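Local coordinates for protein farnesyltransferase, putative (Trypanosoma cruzi, PDB 3WCA) that probably catalyses the magnesium-dependent, reductive condensation of two farnesyl diphosphate molecules into squalene, the committed step toward lanosterol, with NADPH or NADH as reductant, at residues 204-209 against 292-297; 248-253 against 298-303; 253-258 against 347-352. The protein carries 1 engineered substitution. All coordinates share one frame; numbering follows the deposited sequence.

Contact 1. Residues 204-209 against 292-297; sequences NIIRDF and SLVFNN
Ile206 and Val294 meet through their branch methyls, and the first torsions explain why. In Ile206 the longer arm CG1 lies beside the backbone N (chi1 -68°), which leaves CG2 anti to that nitrogen and directed at the other segment. CG2 of Ile206 touches CG2 of Val294 at 3.9 Å, the valine methyl sitting between its own backbone N and carbonyl carbon. The two side chains cross at a slant. The second methyl of Val294, CG1, lies against the base of the neighbouring arginine, 4.3 Å from CB of Arg207. One valine is thus shared by two consecutive residues at the end of helix 191-207, and all three are buried.

Beyond CB, the arginine turns to other work. Its chain leads away from Val294 and bends at chi3 (56°), bringing the guanidinium side-on to Asp208, the next residue, in a salt bridge. NE of Arg207 meets OD1 of Asp208 at 2.7 Å, from well above the carboxylate plane. NH2 of Arg207 reaches OD2 of Asp208 at 2.9 Å, on the syn side, in a nearly straight bond (177°). Two nitrogens on two oxygens should fix the rotation of both groups. OD1 of Asn204 lies 3.4 Å above one guanidinium face of Arg207, toward its rim, and Asn204 itself touches the bound thiodiphosphate analogue, with the side chain of Arg207 about 4 Å from that ligand. The contact packs the end of helix 191-207 beside this pocket, where Asp208 begins a DxxED sequence that probably corresponds to the second aspartate-rich motif of squalene and phytoene synthases.

Contact 2. Residues 248-253 against 298-303; sequences ECLNAM and KDVFHT
The Phe301 ring meets Leu250 obliquely, through the far end of the ring. CZ of Phe301 comes to 3.7 Å from CB of Leu250, while the adjacent CE2 of Phe301 also lies close to CD2 of Leu250, at 4.0 Å. A second aromatic, Phe209, meets the Phe301 ring with the planes steeply inclined, at about 75°. In the loop that follows, the carbonyl O of Asp299 stands over the centre of one face of the His302 ring, whose NE2 makes a weak bond to OD1 of Asp299.

Leu250 carries the whole of the helical side. Its CB meets the phenylalanine directly from its place on helix 243-258. Beyond it, CG lies anti to the backbone N (chi1 159°), and the next turn, at chi2 (59°), carries CD2 to Val300. There the approach is tip to tip, Leu250 CD2 against Val300 CG2 at 4.0 Å. Val300 and Phe301 are consecutive residues of the 3-10 segment 298-301, and both start out toward the helix. A bond from Phe301 N to Lys298 O, 3.2 Å long, closes the turn.

Buried apolar groups therefore form the centre, while charge is kept to the outside, where exposed Lys298 makes a salt bridge from NZ to Glu243, at the start of helix 243-258. Ile206 of helix 191-207 also packs on Leu250. Lying away from the thiodiphosphate and magnesium sites, this is an apolar seam between a helix and the 3-10 turn of an interhelical loop, within the all-helical fold of the squalene/phytoene synthase family.

Contact 3. Residues 253-258 against 347-352; sequences MVADAL and YDRIEH
Ala255 and Ile350 make the tightest contact here: CB of the alanine and CD1 of the isoleucine are 3.5 Å apart, shorter than a usual carbon–carbon contact. CD1 of Ile350 also lies 3.7 Å from CA of Ala255, so the isoleucine presses on the backbone as well as on the methyl. One turn on, CD1 of Leu258 reaches CD1 of Ile350 at 4.2 Å, the two side chains crossing at about a right angle. At the solvent side CG of Arg349 leans on Ala255 CB at 4.1 Å, an aliphatic contact made by the base of an exposed, charged residue.

The torsions of Ile350 put its tip in place. CG1 is anti to the carbonyl carbon, and the further turn at chi2 (-61°) swings CD1 toward the other helix, although the side chain does not start out facing it. At the small alanine the CA atoms of Ala255 and Ile350 are 5.8 Å apart, while the axes of the two short segments approach to 9.8 Å and cross at 20°.

Further out, Leu353 adds to the cover of Ala255 and Leu258, while Met340 touches Ile350. Segments 253-258 and 347-352 run nearly parallel, with Leu291 of helix 274-294 packing on Val254 and Leu258; elsewhere on helix 243-258, Asp256 reaches helix 191-207 through a salt bridge to Lys202.

Overall arrangement
Helix 243-258 is common to contacts 2 and 3, whose segments overlap at Met253, and it also borders contact 1, where Ile206 CD1 lies 3.7 Å from Met253 O. All three are buried and apolar across their interfaces, yet their surroundings differ. Contact 1 is nearest the chain's centre and adjoins the substrate pocket, with a salt bridge between Arg207 and the partly exposed Asp208 beside its apolar contact. Contacts 2 and 3 lie farther out, away from the thiodiphosphate and magnesium, with exposed lysine or arginine at their margins. A probable hydrogen bond from Asn296 N to Asn251 OD1 joins contacts 1 and 2, whereas Phe295, beside contact 1, packs on Val254 and Ile350 of contact 3.

Contact 1. Residues 204-209 against 292-297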
# COMPACT_ATOMS: atom_id res chain seq x y z
N ASN A 204 3.86 3.97 4.00
CA ASN A 204 4.73 4.41 2.93
C ASN A 204 4.63 5.92 2.75
O ASN A 204 5.64 6.58 2.56
CB ASN A 204 4.39 3.70 1.61
CG ASN A 204 4.75 2.22 1.63
OD1 ASN A 204 5.52 1.76 2.48
ND2 ASN A 204 4.20 1.47 0.69
N ILE A 205 3.42 6.47 2.82
CA ILE A 205 3.24 7.91 2.66
C ILE A 205 4.04 8.66 3.74
O ILE A 205 4.65 9.71 3.48
CB ILE A 205 1.73 8.30 2.73
CG1 ILE A 205 1.09 8.05 1.36
CG2 ILE A 205 1.56 9.77 3.13
CD1 ILE A 205 -0.43 8.22 1.33
N ILE A 206 4.05 8.10 4.95
CA ILE A 206 4.78 8.70 6.05
C ILE A 206 6.29 8.61 5.80
O ILE A 206 7.00 9.61 5.93
CB ILE A 206 4.47 7.98 7.39
CG1 ILE A 206 3.02 8.27 7.80
CG2 ILE A 206 5.44 8.44 8.47
CD1 ILE A 206 2.58 7.52 9.05
N ARG A 207 6.76 7.42 5.44
CA ARG A 207 8.19 7.19 5.18
C ARG A 207 8.73 8.00 4.01
O ARG A 207 9.87 8.48 4.07
CB ARG A 207 8.47 5.70 4.90
CG ARG A 207 9.96 5.40 4.56
CD ARG A 207 10.14 4.13 3.69
NE ARG A 207 9.38 4.21 2.44
CZ ARG A 207 9.00 3.16 1.71
NH1 ARG A 207 9.34 1.93 2.10
NH2 ARG A 207 8.27 3.33 0.61
N ASP A 208 7.93 8.15 2.96
CA ASP A 208 8.37 8.86 1.76
C ASP A 208 8.11 10.37 1.71
O ASP A 208 8.22 10.97 0.64
CB ASP A 208 7.76 8.21 0.51
CG ASP A 208 8.15 6.74 0.36
OD1 ASP A 208 9.21 6.36 0.87
OD2 ASP A 208 7.39 5.98 -0.29
N PHE A 209 7.77 10.97 2.84
CA PHE A 209 7.51 12.41 2.87
C PHE A 209 8.54 13.27 2.15
O PHE A 209 8.20 14.02 1.24
CB PHE A 209 7.39 12.92 4.30
CG PHE A 209 7.23 14.42 4.40
CD1 PHE A 209 5.99 15.01 4.24
CD2 PHE A 209 8.34 15.23 4.63
CE1 PHE A 209 5.85 16.39 4.30
CE2 PHE A 209 8.20 16.62 4.68
CZ PHE A 209 6.96 17.20 4.52
N SER A 292 7.76 1.67 13.16
CA SER A 292 8.45 1.77 14.45
C SER A 292 9.74 2.56 14.28
O SER A 292 10.20 3.21 15.22
CB SER A 292 8.76 0.39 15.01
OG SER A 292 9.80 -0.23 14.30
N LEU A 293 10.32 2.50 13.09
CA LEU A 293 11.56 3.21 12.80
C LEU A 293 11.35 4.69 12.47
O LEU A 293 12.18 5.52 12.84
CB LEU A 293 12.29 2.54 11.63
CG LEU A 293 13.50 1.66 11.95
CD1 LEU A 293 13.11 0.53 12.89
CD2 LEU A 293 14.05 1.11 10.65
N VAL A 294 10.27 5.02 11.78
CA VAL A 294 10.04 6.41 11.42
C VAL A 294 9.46 7.22 12.56
O VAL A 294 9.59 8.44 12.58
CB VAL A 294 9.09 6.59 10.21
CG1 VAL A 294 9.65 5.87 8.99
CG2 VAL A 294 7.70 6.10 10.56
N PHE A 295 8.82 6.55 13.51
CA PHE A 295 8.22 7.24 14.62
C PHE A 295 9.24 8.07 15.42
O PHE A 295 10.29 7.57 15.79
CB PHE A 295 7.54 6.25 15.56
CG PHE A 295 6.94 6.88 16.78
CD1 PHE A 295 5.95 7.85 16.66
CD2 PHE A 295 7.36 6.50 18.05
CE1 PHE A 295 5.39 8.45 17.80
CE2 PHE A 295 6.81 7.09 19.20
CZ PHE A 295 5.82 8.06 19.07
N ASN A 296 8.90 9.33 15.68
CA ASN A 296 9.74 10.22 16.47
C ASN A 296 11.16 10.27 15.91
O ASN A 296 12.11 10.50 16.65
CB ASN A 296 9.75 9.73 17.92
CG ASN A 296 10.00 10.86 18.93
OD1 ASN A 296 9.64 12.00 18.69
ND2 ASN A 296 10.60 10.52 20.06
N ASN A 297 11.30 10.09 14.60
CA ASN A 297 12.61 10.09 13.95
C ASN A 297 12.74 11.28 13.01
O ASN A 297 12.14 11.29 11.95
CB ASN A 297 12.81 8.80 13.14
CG ASN A 297 14.21 8.67 12.56
OD1 ASN A 297 15.00 9.61 12.59
ND2 ASN A 297 14.52 7.49 12.01

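Contact 2. Residues 248-253 against 298-303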
# COMPACT_ATOMS: atom_id res chain seq x y z
N GLU A 248 6.58 16.48 15.62
CA GLU A 248 5.28 16.35 16.28
C GLU A 248 4.20 15.99 15.26
O GLU A 248 3.26 15.25 15.56
CB GLU A 248 4.89 17.66 16.99
CG GLU A 248 5.73 17.96 18.23
CD GLU A 248 5.29 19.23 18.97
OE1 GLU A 248 5.89 19.52 20.03
OE2 GLU A 248 4.36 19.94 18.50
N CYS A 249 4.33 16.53 14.06
CA CYS A 249 3.36 16.24 13.01
C CYS A 249 3.61 14.80 12.51
O CYS A 249 2.68 14.05 12.28
CB CYS A 249 3.50 17.24 11.87
SG CYS A 249 2.38 16.92 10.51
N LEU A 250 4.89 14.45 12.34
CA LEU A 250 5.27 13.10 11.93
C LEU A 250 4.65 12.13 12.93
O LEU A 250 4.07 11.10 12.54
CB LEU A 250 6.79 12.93 11.94
CG LEU A 250 7.35 11.50 12.03
CD1 LEU A 250 6.84 10.68 10.85
CD2 LEU A 250 8.89 11.53 12.04
N ASN A 251 4.75 12.45 14.22
CA ASN A 251 4.20 11.57 15.24
C ASN A 251 2.68 11.47 15.18
O ASN A 251 2.11 10.43 15.50
CB ASN A 251 4.65 12.00 16.64
CG ASN A 251 6.11 11.73 16.87
OD1 ASN A 251 6.72 10.95 16.13
ND2 ASN A 251 6.69 12.35 17.89
N ALA A 252 2.03 12.55 14.76
CA ALA A 252 0.57 12.55 14.64
C ALA A 252 0.18 11.69 13.45
O ALA A 252 -0.89 11.09 13.43
CB ALA A 252 0.05 13.98 14.45
N MET A 253 1.05 11.63 12.45
CA MET A 253 0.74 10.81 11.29
C MET A 253 0.81 9.34 11.71
O MET A 253 -0.07 8.55 11.38
CB MET A 253 1.73 11.09 10.17
CG MET A 253 1.56 12.47 9.55
SD MET A 253 0.05 12.69 8.55
CE MET A 253 0.36 11.53 7.22
N LYS A 298 13.54 12.27 13.39
CA LYS A 298 13.67 13.45 12.55
C LYS A 298 14.42 13.23 11.24
O LYS A 298 14.43 14.09 10.36
CB LYS A 298 14.27 14.62 13.35
CG LYS A 298 15.74 14.88 13.15
CD LYS A 298 16.60 13.95 13.97
CE LYS A 298 18.05 14.41 13.90
NZ LYS A 298 18.19 15.80 14.41
N ASP A 299 15.04 12.06 11.09
CA ASP A 299 15.77 11.74 9.87
C ASP A 299 14.80 11.60 8.72
O ASP A 299 15.17 11.73 7.55
CB ASP A 299 16.55 10.43 10.03
CG ASP A 299 17.75 10.56 10.95
OD1 ASP A 299 18.25 11.69 11.11
OD2 ASP A 299 18.21 9.53 11.51
N VAL A 300 13.55 11.32 9.05
CA VAL A 300 12.50 11.18 8.05
C VAL A 300 12.39 12.41 7.15
O VAL A 300 11.96 12.32 6.00
CB VAL A 300 11.13 10.94 8.76
CG1 VAL A 300 9.98 11.09 7.78
CG2 VAL A 300 11.11 9.54 9.40
N PHE A 301 12.81 13.56 7.66
CA PHE A 301 12.69 14.78 6.88
C PHE A 301 13.85 15.15 5.98
O PHE A 301 13.88 16.25 5.42
CB PHE A 301 12.31 15.93 7.81
CG PHE A 301 10.96 15.76 8.45
CD1 PHE A 301 9.80 15.90 7.70
CD2 PHE A 301 10.84 15.37 9.78
CE1 PHE A 301 8.55 15.66 8.27
CE2 PHE A 301 9.59 15.12 10.36
CZ PHE A 301 8.45 15.27 9.60
N HIS A 302 14.80 14.23 5.81
CA HIS A 302 15.92 14.48 4.92
C HIS A 302 16.46 13.20 4.25
O HIS A 302 17.45 13.24 3.53
CB HIS A 302 17.05 15.22 5.65
CG HIS A 302 17.72 14.42 6.72
ND1 HIS A 302 18.40 13.25 6.46
CD2 HIS A 302 17.84 14.63 8.06
CE1 HIS A 302 18.92 12.78 7.58
NE2 HIS A 302 18.59 13.61 8.57
N THR A 303 15.80 12.07 4.48
CA THR A 303 16.23 10.82 3.86
C THR A 303 15.20 9.71 4.06
O THR A 303 14.26 9.86 4.85
CB THR A 303 17.55 10.32 4.45
OG1 THR A 303 18.08 9.29 3.61
CG2 THR A 303 17.33 9.76 5.83

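Contact 3. Residues 253-258 against 347-352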
# COMPACT_ATOMS: atom_id res chain seq x y z
N MET A 253 1.05 11.63 12.45
CA MET A 253 0.74 10.81 11.29
C MET A 253 0.81 9.34 11.71
O MET A 253 -0.07 8.55 11.38
CB MET A 253 1.73 11.09 10.17
CG MET A 253 1.56 12.47 9.55
SD MET A 253 0.05 12.69 8.55
CE MET A 253 0.36 11.53 7.22
N VAL A 254 1.85 9.01 12.46
CA VAL A 254 2.04 7.65 12.95
C VAL A 254 0.80 7.23 13.76
O VAL A 254 0.23 6.16 13.53
CB VAL A 254 3.30 7.56 13.83
CG1 VAL A 254 3.39 6.21 14.51
CG2 VAL A 254 4.53 7.78 12.96
N ALA A 255 0.38 8.09 14.69
CA ALA A 255 -0.80 7.82 15.51
C ALA A 255 -1.98 7.51 14.61
O ALA A 255 -2.79 6.63 14.90
CB ALA A 255 -1.12 9.02 16.40
N ASP A 256 -2.09 8.24 13.51
CA ASP A 256 -3.20 8.01 12.61
C ASP A 256 -3.11 6.62 11.96
O ASP A 256 -4.13 5.93 11.79
CB ASP A 256 -3.23 9.08 11.54
CG ASP A 256 -4.31 8.84 10.51
OD1 ASP A 256 -5.49 9.04 10.86
OD2 ASP A 256 -3.97 8.44 9.37
N ALA A 257 -1.91 6.18 11.61
CA ALA A 257 -1.75 4.87 10.98
C ALA A 257 -1.98 3.72 11.95
O ALA A 257 -2.46 2.67 11.57
CB ALA A 257 -0.35 4.74 10.36
N LEU A 258 -1.64 3.93 13.22
CA LEU A 258 -1.80 2.90 14.23
C LEU A 258 -3.24 2.46 14.42
O LEU A 258 -3.49 1.38 14.93
CB LEU A 258 -1.22 3.38 15.56
CG LEU A 258 0.31 3.33 15.61
CD1 LEU A 258 0.81 3.92 16.93
CD2 LEU A 258 0.74 1.87 15.48
N TYR A 347 2.62 11.18 23.48
CA TYR A 347 2.70 10.14 24.50
C TYR A 347 1.33 9.62 24.94
O TYR A 347 1.15 8.43 25.16
CB TYR A 347 3.47 10.64 25.72
CG TYR A 347 3.77 9.55 26.73
CD1 TYR A 347 4.49 8.41 26.35
CD2 TYR A 347 3.35 9.65 28.05
CE1 TYR A 347 4.77 7.40 27.26
CE2 TYR A 347 3.64 8.65 28.98
CZ TYR A 347 4.35 7.52 28.57
OH TYR A 347 4.63 6.52 29.47
N ASP A 348 0.38 10.54 25.08
CA ASP A 348 -0.98 10.19 25.48
C ASP A 348 -1.71 9.45 24.37
O ASP A 348 -2.21 8.34 24.58
CB ASP A 348 -1.75 11.47 25.84
CG ASP A 348 -1.41 11.99 27.22
OD1 ASP A 348 -0.22 12.00 27.58
OD2 ASP A 348 -2.35 12.40 27.94
N ARG A 349 -1.77 10.08 23.20
CA ARG A 349 -2.46 9.50 22.05
C ARG A 349 -1.80 8.23 21.54
O ARG A 349 -2.48 7.31 21.08
CB ARG A 349 -2.53 10.54 20.92
CG ARG A 349 -3.29 10.06 19.69
CD ARG A 349 -4.79 9.98 19.95
NE ARG A 349 -5.45 9.04 19.04
CZ ARG A 349 -6.76 8.83 19.00
NH1 ARG A 349 -7.56 9.51 19.81
NH2 ARG A 349 -7.26 7.94 18.16
N ILE A 350 -0.48 8.15 21.64
CA ILE A 350 0.21 6.96 21.15
C ILE A 350 0.04 5.78 22.09
O ILE A 350 -0.13 4.64 21.65
CB ILE A 350 1.72 7.23 20.95
CG1 ILE A 350 1.91 8.24 19.82
CG2 ILE A 350 2.46 5.93 20.64
CD1 ILE A 350 1.38 7.77 18.47
N GLU A 351 0.06 6.05 23.39
CA GLU A 351 -0.05 4.99 24.38
C GLU A 351 -1.30 4.12 24.28
O GLU A 351 -1.19 2.90 24.29
CB GLU A 351 0.06 5.57 25.80
CG GLU A 351 -0.03 4.50 26.88
CD GLU A 351 0.38 5.00 28.25
OE1 GLU A 351 0.28 4.21 29.22
OE2 GLU A 351 0.81 6.17 28.37
N HIS A 352 -2.48 4.72 24.17
CA HIS A 352 -3.69 3.91 24.08
C HIS A 352 -3.75 3.20 22.74
O HIS A 352 -4.36 2.14 22.62
CB HIS A 352 -4.96 4.75 24.28
CG HIS A 352 -5.33 5.57 23.09
ND1 HIS A 352 -6.49 5.37 22.38
CD2 HIS A 352 -4.68 6.59 22.47
CE1 HIS A 352 -6.55 6.23 21.37
NE2 HIS A 352 -5.46 6.98 21.41